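Local coordinates for protein transaminase (Bacillus megaterium, PDB 5G0A) that transfers amino groups with S-selectivity as a class-III omega-transaminase, using pyridoxal-5'-phosphate as its cofactor, at residues I392-A395 with P400-K403; L370-H375 with G379-Y384. All blocks are in the same frame, centred on the assembly; numbering follows the deposited sequence.

Overall arrangement
Both contacts lie in the same peripheral region of the chain, their centres about 15 Å apart, and follow one another along the sequence. Each is partly buried: interaction 1 combines buried Ile-392 and Val-393 with exposed Pro-400, interaction 2 buried Phe-381 with exposed Asn-380 and partly exposed Gln-372. Interaction 2 joins the end of helix 353-374 to strand 378-384, whereas interaction 1 draws together two parts of the loop that follows strand 387-392. They meet where CG2 of Val-393 packs 3.7 Å from N of Gly-379. In interaction 1 a tyrosine ring lies against backbone and an asparagine CB, with a water bridging main-chain groups; interaction 2 rests on one glutamine amide between a phenylalanine edge and a backbone carbonyl.

Interaction 1 of 2, residues I392-A395 with P400-K403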
ATOM      1  N   ILE B 392       4.593  19.097  33.073  1.00 36.82           N
ATOM      2  CA  ILE B 392       3.655  19.952  33.784  1.00 41.14           C
ATOM      3  C   ILE B 392       2.506  19.076  34.306  1.00 41.14           C
ATOM      4  O   ILE B 392       1.944  18.271  33.570  1.00 40.68           O
ATOM      5  CB  ILE B 392       3.124  21.082  32.866  1.00 42.53           C
ATOM      6  CG1 ILE B 392       4.281  21.938  32.301  1.00 43.74           C
ATOM      7  CG2 ILE B 392       2.117  21.972  33.592  1.00 41.60           C
ATOM      8  CD1 ILE B 392       5.026  22.798  33.313  1.00 42.80           C
ATOM      9  N   VAL B 393       2.190  19.223  35.588  1.00 43.47           N
ATOM     10  CA  VAL B 393       1.131  18.425  36.216  1.00 42.10           C
ATOM     11  C   VAL B 393       0.265  19.290  37.124  1.00 42.98           C
ATOM     12  O   VAL B 393       0.668  20.375  37.534  1.00 41.89           O
ATOM     13  CB  VAL B 393       1.705  17.272  37.067  1.00 42.49           C
ATOM     14  CG1 VAL B 393       2.387  16.220  36.193  1.00 43.11           C
ATOM     15  CG2 VAL B 393       2.651  17.809  38.138  1.00 38.08           C
ATOM     16  N   ASN B 394      -0.936  18.797  37.420  1.00 45.38           N
ATOM     17  CA  ASN B 394      -1.793  19.372  38.451  1.00 46.81           C
ATOM     18  C   ASN B 394      -1.072  19.267  39.793  1.00 45.48           C
ATOM     19  O   ASN B 394      -0.726  18.171  40.231  1.00 46.59           O
ATOM     20  CB  ASN B 394      -3.137  18.628  38.471  1.00 51.32           C
ATOM     21  CG  ASN B 394      -4.144  19.231  39.447  1.00 53.75           C
ATOM     22  OD1 ASN B 394      -3.778  19.772  40.487  1.00 53.96           O
ATOM     23  ND2 ASN B 394      -5.424  19.128  39.109  1.00 53.68           N
ATOM     24  N   ALA B 395      -0.840  20.415  40.431  1.00 43.19           N
ATOM     25  CA  ALA B 395      -0.017  20.514  41.645  1.00 47.51           C
ATOM     26  C   ALA B 395      -0.500  19.659  42.825  1.00 47.73           C
ATOM     27  O   ALA B 395       0.295  19.277  43.692  1.00 47.54           O
ATOM     28  CB  ALA B 395       0.107  21.970  42.074  1.00 47.89           C
ATOM     29  N   PRO B 400      -1.113  14.654  34.926  1.00 48.34           N
ATOM     30  CA  PRO B 400      -1.349  15.653  33.859  1.00 48.26           C
ATOM     31  C   PRO B 400      -2.815  16.090  33.659  1.00 50.27           C
ATOM     32  O   PRO B 400      -3.747  15.315  33.907  1.00 49.20           O
ATOM     33  CB  PRO B 400      -0.843  14.946  32.592  1.00 47.29           C
ATOM     34  CG  PRO B 400      -0.060  13.765  33.065  1.00 49.38           C
ATOM     35  CD  PRO B 400      -0.673  13.365  34.370  1.00 49.92           C
ATOM     36  N   TYR B 401      -2.999  17.318  33.178  1.00 49.19           N
ATOM     37  CA  TYR B 401      -4.331  17.884  32.911  1.00 48.70           C
ATOM     38  C   TYR B 401      -4.995  17.338  31.647  1.00 49.08           C
ATOM     39  O   TYR B 401      -6.219  17.184  31.596  1.00 47.98           O
ATOM     40  CB  TYR B 401      -4.250  19.403  32.764  1.00 51.64           C
ATOM     41  CG  TYR B 401      -3.980  20.201  34.023  1.00 53.11           C
ATOM     42  CD1 TYR B 401      -5.016  20.544  34.899  1.00 55.30           C
ATOM     43  CD2 TYR B 401      -2.699  20.663  34.311  1.00 52.11           C
ATOM     44  CE1 TYR B 401      -4.774  21.306  36.038  1.00 53.60           C
ATOM     45  CE2 TYR B 401      -2.446  21.421  35.446  1.00 53.06           C
ATOM     46  CZ  TYR B 401      -3.483  21.740  36.305  1.00 54.93           C
ATOM     47  OH  TYR B 401      -3.214  22.497  37.428  1.00 54.16           O
ATOM     48  N   VAL B 402      -4.198  17.080  30.612  1.00 47.06           N
ATOM     49  CA  VAL B 402      -4.752  16.667  29.326  1.00 46.15           C
ATOM     50  C   VAL B 402      -4.521  15.171  29.136  1.00 45.62           C
ATOM     51  O   VAL B 402      -3.402  14.740  28.868  1.00 45.12           O
ATOM     52  CB  VAL B 402      -4.168  17.499  28.155  1.00 44.70           C
ATOM     53  CG1 VAL B 402      -4.712  17.022  26.816  1.00 44.52           C
ATOM     54  CG2 VAL B 402      -4.480  18.975  28.344  1.00 43.16           C
ATOM     55  N   LYS B 403      -5.588  14.388  29.289  1.00 44.64           N
ATOM     56  CA  LYS B 403      -5.478  12.924  29.363  1.00 46.78           C
ATOM     57  C   LYS B 403      -4.862  12.288  28.117  1.00 44.38           C
ATOM     58  O   LYS B 403      -4.024  11.395  28.238  1.00 43.39           O
ATOM     59  CB  LYS B 403      -6.834  12.269  29.654  1.00 49.87           C
ATOM     60  CG  LYS B 403      -6.705  10.850  30.190  1.00 54.58           C
ATOM     61  CD  LYS B 403      -7.958  10.015  29.969  1.00 58.72           C
ATOM     62  CE  LYS B 403      -7.802   8.652  30.627  1.00 60.66           C
ATOM     63  NZ  LYS B 403      -8.728   7.636  30.062  1.00 63.02           N
TER
HETATM   64  O   HOH W   1      -0.344  18.951  32.760  1.00 41.62           O
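Tyr-401 lays one face of its ring against Asn-394. The CB of Asn-394 stands over that face, 4.1 Å from the ring centroid and 22° off the ring normal, in a CH-pi contact displaced toward the rim. The backbone leading into this residue borders the same ring, with CE2 of Tyr-401 3.6 Å from N of Asn-394. With CG of Tyr-401 anti to its carbonyl carbon (chi1 -71°), the phenol reaches across the loop until its OH lies 3.6 Å from CA of Asn-394. The two side chains cross at about a right angle, yet amide and ring planes are only 14° apart. ND2 of Asn-394 comes within 3.8 Å of CE1 of Tyr-401, while OD1 accepts a hydrogen bond from the backbone N of Lys-396. Beside this pair, CG1 of Val-393 packs 4.0 Å from N of Pro-400.

A water joins the main chain of the two segments, donating a short bond to O of Ile-392 at 2.5 Å and accepting from N of Tyr-401 at 3.1 Å. Trp-473 meets the tyrosine ring edge-to-face. The contact folds the loop between strand 387-392 and helix 418-427 back on itself, as plain packing within the class-III aminotransferase chain. Direct attraction here is thus mainly van der Waals and CH-pi, whereas backbone polar groups of Ile-392 and Tyr-401 are linked through this one water.

Interaction 2 of 2, residues L370-H375 with G379-Y384; sequences LLQEKH and GNFDGY
The Phe-381 ring is met at its edge by the side-chain amide of Gln-372. OE1 of Gln-372 approaches near the ring plane, 3.3 Å from CE2 and 3.5 Å from CD2 of Phe-381, so the partly negative oxygen faces the electropositive hydrogens of the rim. The amide itself is tilted steeply, 68° from the ring plane. Of the other rings, His-375 has CG of Lys-374 over one face, toward the rim, while its ND1 and NE2 hydrogen-bond to Glu-469 and Asp-462, respectively.

Gln-372 reaches the strand because its CG lies anti to the backbone N (chi1 -174°) and the chain stays extended beyond it. This brings NE2 of Gln-372 to 3.3 Å from O of Gly-379, but the angle is too poor for a hydrogen bond. Phe-381 holds CG between its backbone N and carbonyl carbon (chi1 72°), which places CD2 and CE2 beside the amide oxygen. Cut back to an alanine, Gln-372 would lose its amide, which would probably leave the CD2-CE2 edge of Phe-381 without its polar neighbour and open a gap beside O of Gly-379.

Segments 370-374 and 379-384 run antiparallel, their axes approaching to 9.6 Å, where the chain turns back from helix 353-374 into the edge of a three-stranded antiparallel sheet. Phe-381 also packs against Arg-365, Leu-368 and Glu-369 of that helix and against Trp-388 and Val-390 of strand 387-392. Leu-371 and His-375, for their part, touch helix 451-468.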
ATOM      1  N   LEU B 370      15.512  24.879  41.199  1.00 44.37           N
ATOM      2  CA  LEU B 370      14.934  25.911  42.067  1.00 45.54           C
ATOM      3  C   LEU B 370      13.453  26.166  41.786  1.00 47.36           C
ATOM      4  O   LEU B 370      12.662  26.322  42.720  1.00 45.57           O
ATOM      5  CB  LEU B 370      15.742  27.212  41.989  1.00 47.50           C
ATOM      6  CG  LEU B 370      17.162  27.207  42.564  1.00 50.13           C
ATOM      7  CD1 LEU B 370      17.966  28.381  42.018  1.00 51.06           C
ATOM      8  CD2 LEU B 370      17.155  27.211  44.092  1.00 52.39           C
ATOM      9  N   LEU B 371      13.076  26.195  40.505  1.00 43.92           N
ATOM     10  CA  LEU B 371      11.669  26.307  40.120  1.00 44.41           C
ATOM     11  C   LEU B 371      10.827  25.123  40.587  1.00 44.55           C
ATOM     12  O   LEU B 371       9.688  25.304  41.019  1.00 43.47           O
ATOM     13  CB  LEU B 371      11.515  26.494  38.599  1.00 43.18           C
ATOM     14  CG  LEU B 371      11.797  27.905  38.076  1.00 45.71           C
ATOM     15  CD1 LEU B 371      11.704  27.964  36.552  1.00 42.40           C
ATOM     16  CD2 LEU B 371      10.842  28.906  38.706  1.00 44.00           C
ATOM     17  N   GLN B 372      11.383  23.919  40.500  1.00 44.27           N
ATOM     18  CA  GLN B 372      10.650  22.723  40.931  1.00 46.44           C
ATOM     19  C   GLN B 372      10.395  22.714  42.445  1.00 47.35           C
ATOM     20  O   GLN B 372       9.340  22.275  42.899  1.00 46.83           O
ATOM     21  CB  GLN B 372      11.374  21.444  40.505  1.00 47.23           C
ATOM     22  CG  GLN B 372      10.566  20.185  40.814  1.00 48.97           C
ATOM     23  CD  GLN B 372      11.187  18.909  40.290  1.00 48.97           C
ATOM     24  OE1 GLN B 372      12.341  18.886  39.859  1.00 50.40           O
ATOM     25  NE2 GLN B 372      10.416  17.831  40.325  1.00 51.77           N
ATOM     26  N   GLU B 373      11.359  23.211  43.210  1.00 48.13           N
ATOM     27  CA  GLU B 373      11.234  23.273  44.672  1.00 52.65           C
ATOM     28  C   GLU B 373      10.179  24.300  45.093  1.00 54.66           C
ATOM     29  O   GLU B 373       9.619  24.212  46.184  1.00 57.43           O
ATOM     30  CB  GLU B 373      12.596  23.573  45.311  1.00 52.76           C
ATOM     31  CG  GLU B 373      13.534  22.369  45.327  1.00 57.77           C
ATOM     32  CD  GLU B 373      15.014  22.730  45.321  1.00 60.94           C
ATOM     33  OE1 GLU B 373      15.357  23.919  45.163  1.00 63.39           O
ATOM     34  OE2 GLU B 373      15.848  21.809  45.470  1.00 62.57           O
ATOM     35  N   LYS B 374       9.901  25.251  44.201  1.00 54.59           N
ATOM     36  CA  LYS B 374       8.946  26.329  44.456  1.00 55.03           C
ATOM     37  C   LYS B 374       7.592  26.111  43.757  1.00 54.03           C
ATOM     38  O   LYS B 374       6.587  26.720  44.146  1.00 50.90           O
ATOM     39  CB  LYS B 374       9.582  27.683  44.081  1.00 57.81           C
ATOM     40  CG  LYS B 374       8.627  28.778  43.619  1.00 60.21           C
ATOM     41  CD  LYS B 374       9.154  30.175  43.922  1.00 61.81           C
ATOM     42  CE  LYS B 374      10.340  30.562  43.053  1.00 65.15           C
ATOM     43  NZ  LYS B 374      10.821  31.939  43.359  1.00 65.41           N
ATOM     44  N   HIS B 375       7.566  25.231  42.750  1.00 49.33           N
ATOM     45  CA  HIS B 375       6.368  25.000  41.944  1.00 48.17           C
ATOM     46  C   HIS B 375       5.997  23.532  41.807  1.00 48.66           C
ATOM     47  O   HIS B 375       6.638  22.793  41.061  1.00 46.72           O
ATOM     48  CB  HIS B 375       6.546  25.580  40.534  1.00 49.21           C
ATOM     49  CG  HIS B 375       6.608  27.069  40.495  1.00 47.34           C
ATOM     50  ND1 HIS B 375       5.501  27.861  40.708  1.00 48.20           N
ATOM     51  CD2 HIS B 375       7.636  27.912  40.248  1.00 47.86           C
ATOM     52  CE1 HIS B 375       5.847  29.130  40.600  1.00 49.45           C
ATOM     53  NE2 HIS B 375       7.138  29.190  40.326  1.00 50.03           N
ATOM     54  N   GLY B 379       6.242  18.419  37.685  1.00 44.08           N
ATOM     55  CA  GLY B 379       6.338  17.021  38.119  1.00 43.24           C
ATOM     56  C   GLY B 379       7.744  16.479  37.983  1.00 42.22           C
ATOM     57  O   GLY B 379       8.250  15.782  38.874  1.00 42.85           O
ATOM     58  N   ASN B 380       8.376  16.803  36.860  1.00 39.83           N
ATOM     59  CA  ASN B 380       9.759  16.426  36.570  1.00 40.61           C
ATOM     60  C   ASN B 380      10.331  17.307  35.455  1.00 39.52           C
ATOM     61  O   ASN B 380       9.594  18.036  34.795  1.00 39.25           O
ATOM     62  CB  ASN B 380       9.865  14.949  36.174  1.00 42.59           C
ATOM     63  CG  ASN B 380      11.296  14.441  36.226  1.00 47.40           C
ATOM     64  OD1 ASN B 380      12.066  14.825  37.103  1.00 54.02           O
ATOM     65  ND2 ASN B 380      11.663  13.588  35.275  1.00 50.16           N
ATOM     66  N   PHE B 381      11.650  17.258  35.284  1.00 39.07           N
ATOM     67  CA  PHE B 381      12.292  17.898  34.143  1.00 39.14           C
ATOM     68  C   PHE B 381      13.552  17.123  33.827  1.00 40.02           C
ATOM     69  O   PHE B 381      14.141  16.463  34.699  1.00 39.32           O
ATOM     70  CB  PHE B 381      12.599  19.387  34.400  1.00 39.73           C
ATOM     71  CG  PHE B 381      13.720  19.621  35.374  1.00 39.79           C
ATOM     72  CD1 PHE B 381      15.047  19.629  34.948  1.00 38.73           C
ATOM     73  CD2 PHE B 381      13.446  19.826  36.726  1.00 42.16           C
ATOM     74  CE1 PHE B 381      16.082  19.834  35.852  1.00 40.89           C
ATOM     75  CE2 PHE B 381      14.476  20.031  37.632  1.00 39.65           C
ATOM     76  CZ  PHE B 381      15.791  20.030  37.199  1.00 41.08           C
ATOM     77  N   ASP B 382      13.963  17.204  32.571  1.00 37.69           N
ATOM     78  CA  ASP B 382      15.081  16.439  32.095  1.00 36.92           C
ATOM     79  C   ASP B 382      15.585  17.126  30.828  1.00 34.60           C
ATOM     80  O   ASP B 382      14.861  17.905  30.204  1.00 34.71           O
ATOM     81  CB  ASP B 382      14.617  15.011  31.802  1.00 39.97           C
ATOM     82  CG  ASP B 382      15.749  14.007  31.801  1.00 43.32           C
ATOM     83  OD1 ASP B 382      16.898  14.376  32.120  1.00 45.18           O
ATOM     84  OD2 ASP B 382      15.476  12.831  31.474  1.00 45.53           O
ATOM     85  N   GLY B 383      16.816  16.830  30.453  1.00 33.97           N
ATOM     86  CA  GLY B 383      17.423  17.502  29.303  1.00 32.75           C
ATOM     87  C   GLY B 383      18.914  17.584  29.396  1.00 31.79           C
ATOM     88  O   GLY B 383      19.536  16.849  30.162  1.00 34.80           O
ATOM     89  N   TYR B 384      19.484  18.470  28.575  1.00 29.81           N
ATOM     90  CA  TYR B 384      20.913  18.678  28.427  1.00 31.15           C
ATOM     91  C   TYR B 384      21.128  19.824  27.437  1.00 32.67           C
ATOM     92  O   TYR B 384      20.242  20.120  26.632  1.00 32.80           O
ATOM     93  CB  TYR B 384      21.665  17.404  27.989  1.00 30.59           C
ATOM     94  CG  TYR B 384      20.947  16.436  27.044  1.00 33.96           C
ATOM     95  CD1 TYR B 384      19.934  16.863  26.185  1.00 35.16           C
ATOM     96  CD2 TYR B 384      21.331  15.093  26.995  1.00 33.72           C
ATOM     97  CE1 TYR B 384      19.299  15.966  25.324  1.00 37.62           C
ATOM     98  CE2 TYR B 384      20.713  14.199  26.131  1.00 38.50           C
ATOM     99  CZ  TYR B 384      19.709  14.645  25.293  1.00 38.26           C
ATOM    100  OH  TYR B 384      19.088  13.755  24.440  1.00 41.30           O
TER